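Local coordinates for protein EF-P arginine 32 rhamnosyl-transferase (Pseudomonas putida KT2440, PDB 5NV8) that belongs to the EarP family of bacterial glycosyltransferases, enzymes with a two-lobed GT-B fold made of Rossmann-like halves, at residues Val33-Arg36 with Leu37-Leu41; Asn208-Leu211 with Gly212-Leu215; Val234-Gly237 with Leu238-Leu242; Phe265-Gln268 with Asp269-Asp272; Ala353-Gln356 with His357-Glu360. All coordinates share one frame; numbering follows the deposited sequence.

Interaction 1 of 5, residues Val33-Arg36 with Leu37-Leu41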
# COMPACT_ATOMS: atom_id res chain seq x y z
N VAL A 33 -2.91 6.34 8.16
CA VAL A 33 -1.70 6.22 8.96
C VAL A 33 -2.02 6.36 10.45
O VAL A 33 -1.47 5.64 11.28
CB VAL A 33 -0.65 7.25 8.51
CG1 VAL A 33 0.55 7.22 9.44
CG2 VAL A 33 -0.21 6.96 7.08
N THR A 34 -2.92 7.28 10.81
CA THR A 34 -3.20 7.52 12.22
C THR A 34 -4.00 6.38 12.83
O THR A 34 -3.75 5.97 13.97
CB THR A 34 -3.92 8.85 12.40
OG1 THR A 34 -5.08 8.90 11.56
CG2 THR A 34 -2.99 10.01 12.05
N TRP A 35 -4.98 5.85 12.09
CA TRP A 35 -5.75 4.71 12.58
C TRP A 35 -4.88 3.46 12.71
O TRP A 35 -5.11 2.65 13.61
CB TRP A 35 -6.95 4.46 11.66
CG TRP A 35 -7.73 3.21 11.94
CD1 TRP A 35 -8.06 2.24 11.03
CD2 TRP A 35 -8.31 2.80 13.18
NE1 TRP A 35 -8.80 1.25 11.64
CE2 TRP A 35 -8.96 1.57 12.96
CE3 TRP A 35 -8.34 3.36 14.47
CZ2 TRP A 35 -9.63 0.88 13.98
CZ3 TRP A 35 -9.00 2.67 15.47
CH2 TRP A 35 -9.64 1.45 15.22
N ARG A 36 -3.88 3.30 11.84
CA ARG A 36 -2.97 2.16 11.96
C ARG A 36 -2.05 2.32 13.17
O ARG A 36 -1.86 1.38 13.94
CB ARG A 36 -2.15 2.00 10.68
CG ARG A 36 -1.13 0.88 10.75
CD ARG A 36 -0.41 0.68 9.42
NE ARG A 36 -1.32 0.56 8.28
CZ ARG A 36 -2.12 -0.48 8.06
NH1 ARG A 36 -2.12 -1.51 8.91
NH2 ARG A 36 -2.91 -0.50 7.00
N LEU A 37 -1.47 3.51 13.34
CA LEU A 37 -0.56 3.74 14.45
C LEU A 37 -1.28 3.66 15.80
O LEU A 37 -0.74 3.12 16.76
CB LEU A 37 0.13 5.10 14.29
CG LEU A 37 0.94 5.62 15.48
CD1 LEU A 37 2.10 4.68 15.78
CD2 LEU A 37 1.45 7.02 15.20
N ALA A 38 -2.51 4.18 15.87
CA ALA A 38 -3.22 4.24 17.14
C ALA A 38 -3.53 2.85 17.69
O ALA A 38 -3.42 2.62 18.90
CB ALA A 38 -4.51 5.05 16.99
N ARG A 39 -3.93 1.91 16.83
CA ARG A 39 -4.17 0.55 17.30
C ARG A 39 -2.87 -0.10 17.77
O ARG A 39 -2.87 -0.86 18.74
CB ARG A 39 -4.80 -0.30 16.20
CG ARG A 39 -5.96 0.33 15.47
CD ARG A 39 -6.66 -0.70 14.60
NE ARG A 39 -5.75 -1.45 13.75
CZ ARG A 39 -5.40 -1.08 12.52
NH1 ARG A 39 -5.89 0.03 11.99
NH2 ARG A 39 -4.56 -1.83 11.81
N GLN A 40 -1.77 0.18 17.08
CA GLN A 40 -0.51 -0.49 17.40
C GLN A 40 0.03 -0.05 18.75
O GLN A 40 0.55 -0.87 19.51
CB GLN A 40 0.51 -0.21 16.29
CG GLN A 40 1.75 -1.09 16.36
CD GLN A 40 2.65 -0.92 15.15
OE1 GLN A 40 2.59 0.08 14.44
NE2 GLN A 40 3.50 -1.91 14.92
N LEU A 41 -0.08 1.25 19.08
CA LEU A 41 0.42 1.72 20.37
C LEU A 41 -0.41 1.22 21.54
O LEU A 41 0.08 1.19 22.67
CB LEU A 41 0.47 3.25 20.40
CG LEU A 41 1.17 3.95 19.24
CD1 LEU A 41 0.62 5.36 19.09
CD2 LEU A 41 2.67 3.95 19.43
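Val-33 starts the run by accepting from the residue one helical turn on: Leu-37 N donates to Val-33 O at 3.0 Å. Thr-34 does the same for Ala-38, with Ala-38 N at 2.9 Å from Thr-34 O, while the hydroxyl of Thr-34 turns back to the carbonyl of Asp-30. Both segments belong to helix 30-43, which lies against strand 48-51 in the N-terminal half of the GT-B fold.

At Trp-35 the contact becomes one of side chains. Arg-39 passes across one face of the indole, its CD 3.7 Å from the centroid of the Trp-35 six-membered ring, a CH-pi contact. Farther along, Arg-39 CZ hangs 4.5 Å from the centroid of the five-membered ring of Trp-35, a cation-pi contact in which the two planes are 61° apart, so the guanidinium does not lie flat on the ring. The bend at chi3 (-50°) turns it back across the indole. Its NH1 donates to Gln-268 OE1, which helps to hold the rotation of the group.

Arg-36 leaves the backbone extended through chi1 and chi2 and carries its guanidinium to salt bridges with Asp-287 and Glu-166, close to the bound 2'-deoxy-thymidine-beta-L-rhamnose. Arg-36 NH1 comes within 3.8 Å of Arg-39 NH2, the planes almost perpendicular at 82°; the two acids probably offset the gathered charge. The carbonyl of Arg-36 takes a weak bond from Gln-40 N.

Interaction 2 of 5, residues Asn208-Leu211 with Gly212-Leu215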
# COMPACT_ATOMS: atom_id res chain seq x y z
N ASN A 208 -4.72 8.05 -13.70
CA ASN A 208 -3.47 7.90 -14.42
C ASN A 208 -3.74 8.03 -15.91
O ASN A 208 -4.59 7.30 -16.45
CB ASN A 208 -2.82 6.55 -14.11
CG ASN A 208 -1.33 6.57 -14.34
OD1 ASN A 208 -0.86 6.75 -15.46
ND2 ASN A 208 -0.56 6.40 -13.27
N PRO A 209 -3.06 8.93 -16.62
CA PRO A 209 -3.31 9.09 -18.06
C PRO A 209 -2.80 7.92 -18.89
O PRO A 209 -2.86 7.96 -20.12
CB PRO A 209 -2.58 10.39 -18.40
CG PRO A 209 -1.51 10.51 -17.36
CD PRO A 209 -2.10 9.92 -16.11
N GLN A 210 -2.29 6.88 -18.23
CA GLN A 210 -1.77 5.71 -18.92
C GLN A 210 -2.52 4.43 -18.57
O GLN A 210 -2.05 3.34 -18.93
CB GLN A 210 -0.27 5.54 -18.62
CG GLN A 210 0.58 6.38 -19.54
CD GLN A 210 1.20 5.58 -20.67
OE1 GLN A 210 0.97 4.38 -20.79
NE2 GLN A 210 1.93 6.26 -21.53
N LEU A 211 -3.66 4.53 -17.89
CA LEU A 211 -4.45 3.34 -17.59
C LEU A 211 -4.89 2.63 -18.86
O LEU A 211 -4.85 1.40 -18.94
CB LEU A 211 -5.66 3.71 -16.73
CG LEU A 211 -6.71 2.63 -16.52
CD1 LEU A 211 -6.34 1.72 -15.35
CD2 LEU A 211 -8.08 3.25 -16.29
N GLY A 212 -5.29 3.40 -19.88
CA GLY A 212 -5.76 2.80 -21.11
C GLY A 212 -4.70 1.96 -21.81
O GLY A 212 -4.99 0.88 -22.33
N ASN A 213 -3.46 2.46 -21.83
CA ASN A 213 -2.39 1.71 -22.48
C ASN A 213 -2.07 0.42 -21.73
O ASN A 213 -1.74 -0.59 -22.35
CB ASN A 213 -1.14 2.59 -22.61
CG ASN A 213 -1.31 3.72 -23.61
OD1 ASN A 213 -2.16 3.65 -24.51
ND2 ASN A 213 -0.51 4.77 -23.47
N TRP A 214 -2.16 0.45 -20.40
CA TRP A 214 -1.89 -0.76 -19.62
C TRP A 214 -2.97 -1.80 -19.82
O TRP A 214 -2.68 -2.98 -20.05
CB TRP A 214 -1.76 -0.40 -18.14
CG TRP A 214 -1.11 -1.48 -17.33
CD1 TRP A 214 -0.31 -2.49 -17.79
CD2 TRP A 214 -1.19 -1.66 -15.91
NE1 TRP A 214 0.10 -3.28 -16.75
CE2 TRP A 214 -0.43 -2.79 -15.58
CE3 TRP A 214 -1.85 -0.97 -14.88
CZ2 TRP A 214 -0.29 -3.25 -14.27
CZ3 TRP A 214 -1.71 -1.43 -13.58
CH2 TRP A 214 -0.94 -2.56 -13.29
N LEU A 215 -4.24 -1.39 -19.75
CA LEU A 215 -5.34 -2.33 -19.95
C LEU A 215 -5.36 -2.88 -21.37
O LEU A 215 -5.80 -4.01 -21.59
CB LEU A 215 -6.67 -1.67 -19.61
CG LEU A 215 -6.79 -0.99 -18.24
CD1 LEU A 215 -8.19 -0.43 -18.06
CD2 LEU A 215 -6.44 -1.95 -17.11
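Gln-210 OE1 is gripped by two donors: Asn-213 ND2, at 3.1 Å, and the backbone N of Met-347, at the start of helix 347-355. Gln-210 is the N-cap residue of helix 211-220, and the chain reaches it through a type I beta turn from Asn-208 to Leu-211, with an Asx turn inside it. The bond from Asn-213 is unusual in its approach. ND2 stands above the carbonyl plane of Gln-210, 65° out of it, whereas OE1 lies close to the plane of the Asn-213 amide; the two amides are turned 73° against each other. A bend at chi2 (-101°) folds the glutamine back over the first turn, and its NE2 makes a weak bond to Asp-344.

In the Asx turn, Gln-210 N donates to Asn-208 OD1 at 3.1 Å, in the carbonyl plane and on a lone pair, while Asn-208 ND2 is held by the carbonyl of Trp-341. The helix proper begins with Trp-214 N bonding to Gln-210 O at 3.2 Å. The indole of Trp-214 makes edge-to-face contacts with Trp-341 and Trp-351. On the apolar flank Leu-211 and Leu-215 meet one turn apart. Leu-215 N bonds to Leu-211 O (3.0 Å), and Leu-215 CD1 rests 3.7 Å from Leu-211 CG.

Interaction 3 of 5, residues Val234-Gly237 with Leu238-Leu242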
# COMPACT_ATOMS: atom_id res chain seq x y z
N VAL A 234 -10.16 5.38 -9.63
CA VAL A 234 -9.71 4.74 -10.86
C VAL A 234 -10.86 4.15 -11.66
O VAL A 234 -10.68 3.90 -12.87
CB VAL A 234 -8.64 3.67 -10.57
CG1 VAL A 234 -9.28 2.40 -10.04
CG2 VAL A 234 -7.80 3.39 -11.81
N VAL A 235 -12.03 3.92 -11.05
CA VAL A 235 -13.14 3.33 -11.78
C VAL A 235 -13.67 4.27 -12.87
O VAL A 235 -14.32 3.81 -13.81
CB VAL A 235 -14.27 2.95 -10.81
CG1 VAL A 235 -15.17 1.89 -11.43
CG2 VAL A 235 -13.68 2.44 -9.50
N ALA A 236 -13.39 5.57 -12.77
CA ALA A 236 -13.84 6.51 -13.79
C ALA A 236 -13.18 6.23 -15.13
O ALA A 236 -13.85 5.99 -16.13
CB ALA A 236 -13.57 7.95 -13.33
N GLY A 237 -11.84 6.26 -15.15
CA GLY A 237 -11.13 5.95 -16.38
C GLY A 237 -11.26 4.50 -16.80
O GLY A 237 -11.19 4.19 -17.99
N LEU A 238 -11.44 3.60 -15.83
CA LEU A 238 -11.73 2.21 -16.14
C LEU A 238 -13.00 2.10 -16.98
O LEU A 238 -13.06 1.33 -17.94
CB LEU A 238 -11.86 1.40 -14.85
CG LEU A 238 -11.68 -0.11 -14.91
CD1 LEU A 238 -10.21 -0.47 -15.05
CD2 LEU A 238 -12.26 -0.74 -13.65
N SER A 239 -14.03 2.89 -16.63
CA SER A 239 -15.26 2.87 -17.41
C SER A 239 -15.05 3.49 -18.78
O SER A 239 -15.57 2.98 -19.78
CB SER A 239 -16.36 3.61 -16.64
OG SER A 239 -16.42 3.19 -15.29
N GLN A 240 -14.29 4.59 -18.86
CA GLN A 240 -14.01 5.22 -20.14
C GLN A 240 -13.23 4.30 -21.08
O GLN A 240 -13.26 4.51 -22.29
CB GLN A 240 -13.24 6.53 -19.94
CG GLN A 240 -13.89 7.49 -18.96
CD GLN A 240 -12.90 8.52 -18.42
OE1 GLN A 240 -11.94 8.88 -19.09
NE2 GLN A 240 -13.14 8.98 -17.20
N TRP A 241 -12.54 3.30 -20.54
CA TRP A 241 -11.80 2.37 -21.38
C TRP A 241 -12.71 1.26 -21.90
O TRP A 241 -12.64 0.91 -23.09
CB TRP A 241 -10.62 1.77 -20.61
CG TRP A 241 -9.80 0.82 -21.43
CD1 TRP A 241 -8.83 1.15 -22.33
CD2 TRP A 241 -9.89 -0.61 -21.44
NE1 TRP A 241 -8.30 0.01 -22.89
CE2 TRP A 241 -8.94 -1.08 -22.36
CE3 TRP A 241 -10.69 -1.53 -20.75
CZ2 TRP A 241 -8.76 -2.44 -22.62
CZ3 TRP A 241 -10.51 -2.88 -21.01
CH2 TRP A 241 -9.55 -3.32 -21.94
N LEU A 242 -13.56 0.69 -21.04
CA LEU A 242 -14.46 -0.36 -21.48
C LEU A 242 -15.56 0.18 -22.39
O LEU A 242 -16.05 -0.54 -23.26
CB LEU A 242 -15.07 -1.07 -20.27
CG LEU A 242 -14.09 -1.93 -19.47
CD1 LEU A 242 -14.50 -1.99 -18.01
CD2 LEU A 242 -13.98 -3.33 -20.05
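Gln-240 lays its side chain back over the Ala-236-Gly-237 peptide. Its CG is 3.2 Å from Ala-236 O, its NE2 lies 3.4 Å from Ala-236 C, and its CD reaches to 3.7 Å from Gly-237 CA. With CG beside its own backbone N (chi1 -53°) and the chain extended beyond, the amide runs back toward the start of the helix along its exposed side, and NE2 ends 4.0 Å from the methyl group of Ala-236.

Ser-239 also turns back, but to make a bond. Its OG donates to Val-235 O at 2.6 Å, and Ser-239 N reaches the same oxygen at 3.0 Å. One carbonyl therefore carries two donors from a single residue: the hydroxyl is tilted 20° from its plane, the N-H rises farther above it. The hydroxyl's proton is thus spent inside the helix.

From Val-235 on, the residues form helix 235-242, which follows strand 225-230 in the Rossmann-like half built round the six-stranded mixed sheet. Leu-238 is buried against that sheet, on Val-229 and Val-260, and its CB sits 3.4 Å from Val-234 O. Leu-238 and Trp-241 also meet Leu-215 of the neighbouring helix 211-220. Trp-241 N makes just a weak bond to Gly-237 O, while the indole reaches helix 211-220, where NE1 donates to Asp-216.

Interaction 4 of 5, residues Phe265-Gln268 with Asp269-Asp272. With TRH (2'-deoxy-thymidine-beta-L-rhamnose), chain B.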
# COMPACT_ATOMS: atom_id res chain seq x y z
N PHE A 265 -15.01 -1.13 -0.76
CA PHE A 265 -14.03 -0.68 0.22
C PHE A 265 -14.23 -1.51 1.49
O PHE A 265 -15.13 -1.23 2.29
CB PHE A 265 -14.17 0.81 0.49
CG PHE A 265 -12.87 1.49 0.86
CD1 PHE A 265 -12.02 1.97 -0.12
CD2 PHE A 265 -12.51 1.64 2.19
CE1 PHE A 265 -10.83 2.59 0.21
CE2 PHE A 265 -11.32 2.26 2.53
CZ PHE A 265 -10.48 2.73 1.54
N VAL A 266 -13.39 -2.53 1.68
CA VAL A 266 -13.53 -3.46 2.79
C VAL A 266 -12.84 -2.90 4.03
O VAL A 266 -12.82 -1.69 4.25
CB VAL A 266 -12.98 -4.85 2.42
CG1 VAL A 266 -13.94 -5.56 1.48
CG2 VAL A 266 -11.60 -4.72 1.78
N SER A 267 -12.27 -3.78 4.84
CA SER A 267 -11.52 -3.40 6.03
C SER A 267 -10.02 -3.34 5.72
O SER A 267 -9.54 -3.92 4.75
CB SER A 267 -11.78 -4.38 7.17
OG SER A 267 -11.16 -5.63 6.92
N GLN A 268 -9.30 -2.60 6.57
CA GLN A 268 -7.86 -2.45 6.37
C GLN A 268 -7.15 -3.80 6.43
O GLN A 268 -6.17 -4.03 5.70
CB GLN A 268 -7.28 -1.50 7.42
CG GLN A 268 -6.26 -0.51 6.86
CD GLN A 268 -5.80 0.51 7.87
OE1 GLN A 268 -5.78 0.25 9.08
NE2 GLN A 268 -5.42 1.69 7.39
N ASP A 269 -7.62 -4.71 7.28
CA ASP A 269 -7.01 -6.03 7.37
C ASP A 269 -7.32 -6.87 6.13
O ASP A 269 -6.46 -7.61 5.65
CB ASP A 269 -7.50 -6.75 8.63
CG ASP A 269 -6.84 -6.22 9.89
OD1 ASP A 269 -5.74 -5.62 9.79
OD2 ASP A 269 -7.42 -6.40 10.98
N ASP A 270 -8.54 -6.75 5.60
CA ASP A 270 -8.87 -7.49 4.39
C ASP A 270 -8.14 -6.93 3.18
O ASP A 270 -7.86 -7.67 2.22
CB ASP A 270 -10.38 -7.50 4.16
CG ASP A 270 -11.09 -8.51 5.03
OD1 ASP A 270 -10.75 -9.71 4.96
OD2 ASP A 270 -12.00 -8.11 5.79
N PHE A 271 -7.81 -5.63 3.19
CA PHE A 271 -6.96 -5.08 2.14
C PHE A 271 -5.56 -5.69 2.18
O PHE A 271 -4.93 -5.85 1.13
CB PHE A 271 -6.89 -3.56 2.26
CG PHE A 271 -6.05 -2.91 1.19
CD1 PHE A 271 -6.53 -2.79 -0.10
CD2 PHE A 271 -4.79 -2.42 1.48
CE1 PHE A 271 -5.76 -2.19 -1.09
CE2 PHE A 271 -4.02 -1.82 0.50
CZ PHE A 271 -4.51 -1.71 -0.79
N ASP A 272 -5.07 -6.03 3.38
CA ASP A 272 -3.82 -6.79 3.47
C ASP A 272 -3.99 -8.16 2.84
O ASP A 272 -3.10 -8.63 2.11
CB ASP A 272 -3.39 -6.92 4.93
CG ASP A 272 -2.74 -5.66 5.47
OD1 ASP A 272 -2.02 -4.97 4.71
OD2 ASP A 272 -2.95 -5.35 6.66
O4P TRH B . -3.79 8.29 -1.77
P2 TRH B . -3.91 7.81 -0.37
O3P TRH B . -5.45 7.61 0.08
O1 TRH B . -3.21 8.79 0.69
C1 TRH B . -2.58 9.99 0.20
C2 TRH B . -1.85 10.73 1.32
O2 TRH B . -2.55 10.62 2.56
C3 TRH B . -1.75 12.23 1.00
O3 TRH B . -2.98 12.88 1.34
C4 TRH B . -1.50 12.40 -0.49
O4 TRH B . -0.30 11.69 -0.85
OPP TRH B . -3.23 6.35 -0.21
P TRH B . -2.89 5.78 1.25
O1P TRH B . -1.90 6.60 1.99
O2P TRH B . -2.38 4.26 1.06
O5' TRH B . -4.29 5.64 2.03
C5' TRH B . -5.16 4.55 1.74
C4' TRH B . -5.69 3.99 3.05
O4' TRH B . -6.93 3.31 2.73
C3' TRH B . -4.75 2.90 3.52
O3' TRH B . -5.08 2.54 4.87
C2' TRH B . -5.19 1.79 2.59
C1' TRH B . -6.65 1.90 2.97
N11 TRH B . -7.56 1.05 2.18
C21 TRH B . -8.43 0.27 2.83
O21 TRH B . -8.45 0.26 4.06
N31 TRH B . -9.31 -0.55 2.12
C41 TRH B . -9.31 -0.56 0.73
O41 TRH B . -10.10 -1.28 0.13
C51 TRH B . -8.41 0.26 0.05
C5A TRH B . -8.40 0.25 -1.34
C61 TRH B . -7.53 1.07 0.77
O HOH W 1 -3.78 -2.58 4.83
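Ser-267 OG both gives and takes with Asp-270: it donates to Asp-270 OD2 at 2.9 Å and accepts from Asp-270 N at 3.1 Å. Ser-267 is thus the N-cap of helix 268-277, its hydroxyl satisfying an amide of the first turn. The aspartate oxygen is met from above its carboxylate plane, 38° out, and the other oxygen of Asp-270, OD1, forms a salt bridge with Arg-273. The carbonyl of Ser-267 takes Phe-271 N at 2.9 Å.

Gln-268 O has two donors, Asp-272 N and a water 2.9 Å away; that water also gives a weak bond to Asp-272 OD1, tying the two residues together from outside the helix. The glutamine side chain, straight beyond CG, serves the ligand: Gln-268 NE2 donates to O3' of 2'-deoxy-thymidine-beta-L-rhamnose at 2.7 Å and 160°, with a weaker bond to Gly-32 O. With OE1 also bonded, to Arg-39, the amide orientation is well supported.

The base of the ligand is held between two rings. Phe-265 CE1 lies 3.4 Å from ligand C51 on one face, and Phe-271 CD1 lies 3.6 Å from the same atom on the opposite face; Tyr-28 stacks on Phe-265. An aromatic sandwich round the base, with a polar side chain at the sugar hydroxyl, makes this loop and capped helix the part of the 2'-deoxy-thymidine-beta-L-rhamnose pocket that holds the base, in the GT-B cleft.

Interaction 5 of 5, residues Ala353-Gln356 with His357-Glu360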
# COMPACT_ATOMS: atom_id res chain seq x y z
N ALA A 353 8.20 -5.57 -20.78
CA ALA A 353 9.61 -5.68 -20.43
C ALA A 353 9.79 -6.21 -19.02
O ALA A 353 10.65 -7.07 -18.78
CB ALA A 353 10.29 -4.32 -20.58
N ALA A 354 8.99 -5.73 -18.07
CA ALA A 354 9.10 -6.22 -16.70
C ALA A 354 8.69 -7.68 -16.59
O ALA A 354 9.26 -8.42 -15.77
CB ALA A 354 8.25 -5.36 -15.76
N ARG A 355 7.73 -8.12 -17.40
CA ARG A 355 7.31 -9.51 -17.38
C ARG A 355 8.39 -10.45 -17.92
O ARG A 355 8.37 -11.64 -17.61
CB ARG A 355 6.03 -9.69 -18.19
CG ARG A 355 4.80 -9.04 -17.57
CD ARG A 355 4.28 -9.85 -16.40
NE ARG A 355 3.70 -11.13 -16.82
CZ ARG A 355 3.67 -12.22 -16.07
NH1 ARG A 355 4.17 -12.19 -14.84
NH2 ARG A 355 3.13 -13.33 -16.53
N GLN A 356 9.34 -9.93 -18.71
CA GLN A 356 10.46 -10.74 -19.16
C GLN A 356 11.40 -11.13 -18.02
O GLN A 356 12.24 -12.01 -18.21
CB GLN A 356 11.27 -9.99 -20.23
CG GLN A 356 10.44 -9.41 -21.36
CD GLN A 356 9.58 -10.44 -22.04
OE1 GLN A 356 8.35 -10.45 -21.88
NE2 GLN A 356 10.20 -11.34 -22.80
N HIS A 357 11.26 -10.51 -16.85
CA HIS A 357 12.16 -10.73 -15.73
C HIS A 357 11.37 -11.00 -14.46
O HIS A 357 11.77 -10.59 -13.36
CB HIS A 357 13.09 -9.54 -15.54
CG HIS A 357 13.80 -9.11 -16.78
ND1 HIS A 357 14.80 -9.86 -17.36
CD2 HIS A 357 13.66 -8.01 -17.56
CE1 HIS A 357 15.24 -9.24 -18.44
NE2 HIS A 357 14.57 -8.11 -18.58
N TRP A 358 10.25 -11.71 -14.58
CA TRP A 358 9.38 -11.90 -13.41
C TRP A 358 10.04 -12.70 -12.29
O TRP A 358 9.87 -12.30 -11.12
CB TRP A 358 8.06 -12.54 -13.84
CG TRP A 358 6.91 -12.08 -13.02
CD1 TRP A 358 6.21 -12.82 -12.11
CD2 TRP A 358 6.33 -10.77 -13.01
NE1 TRP A 358 5.23 -12.05 -11.54
CE2 TRP A 358 5.28 -10.79 -12.07
CE3 TRP A 358 6.60 -9.59 -13.71
CZ2 TRP A 358 4.49 -9.67 -11.81
CZ3 TRP A 358 5.81 -8.47 -13.45
CH2 TRP A 358 4.77 -8.52 -12.51
N PRO A 359 10.76 -13.80 -12.53
CA PRO A 359 11.44 -14.47 -11.41
C PRO A 359 12.40 -13.57 -10.66
O PRO A 359 12.49 -13.65 -9.42
CB PRO A 359 12.17 -15.64 -12.09
CG PRO A 359 11.34 -15.93 -13.28
CD PRO A 359 10.86 -14.59 -13.77
N GLU A 360 13.13 -12.70 -11.37
CA GLU A 360 14.02 -11.76 -10.69
C GLU A 360 13.23 -10.74 -9.88
O GLU A 360 13.61 -10.41 -8.75
CB GLU A 360 14.92 -11.06 -11.71
CG GLU A 360 16.33 -11.62 -11.80
CD GLU A 360 17.36 -10.55 -12.15
OE1 GLU A 360 17.40 -10.12 -13.32
OE2 GLU A 360 18.13 -10.15 -11.26
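Arg-355 curls over one face of Trp-358, three residues on, and its torsions explain how. Chi1, chi2 and chi3 all lie near -70°, a tightly coiled chain that brings CD over the benzo ring, 3.9 Å from the centroid of the Trp-358 six-membered ring. NH1 of Arg-355 then points down at the middle of the indole, 3.2 Å from Trp-358 CD2. The planes are 77° apart, so the guanidinium stands on the ring by its edge, with Arg-355 CZ 4.4 Å from the centroid of the five-membered ring of Trp-358.

Trp-358 itself is off the usual staggering at chi1 (-147°). Its indole edge is turned to the carbonyl of Ala-354, whose O lies near the ring plane, 3.6 Å from Trp-358 CE3, and the ring also reaches Pro-298.

His-357, the N-cap of helix 358-373, folds back against the preceding residues. With CG beside its own N, the imidazole lies over the Gln-356 carbonyl carbon, His-357 CG 3.4 Å from Gln-356 C, and Gln-356 CB makes a CH-pi contact with the same face. His-357 N donates to Ala-354 O at 3.1 Å from well above the carbonyl plane, closing the corner between the two helices. Cation-pi attraction and CH-pi contact together let Arg-355 cover one face of the buried Trp-358 with both its aliphatic chain and its charge.

How the interactions relate
The five contacts follow one another along the chain without nesting, and fall into two touching pairs and an outlier. Interactions 1 and 4, centres 15 Å apart, join helix 30-43 of the N-terminal half to helix 268-277 of the C-terminal half through Arg-39 and Gln-268, bridging the halves beside the bound ligand. Interactions 2 and 3, centres 10 Å apart, sit on adjacent helices 211-220 and 235-242 beside the six-stranded sheet, well away from interaction 1 across the centre of the chain. Interaction 5 marks the corner between helices 347-355 and 358-373, its centre 20 Å from that of interaction 2, whose Gln-210 and Asn-213 meet the first of these helices.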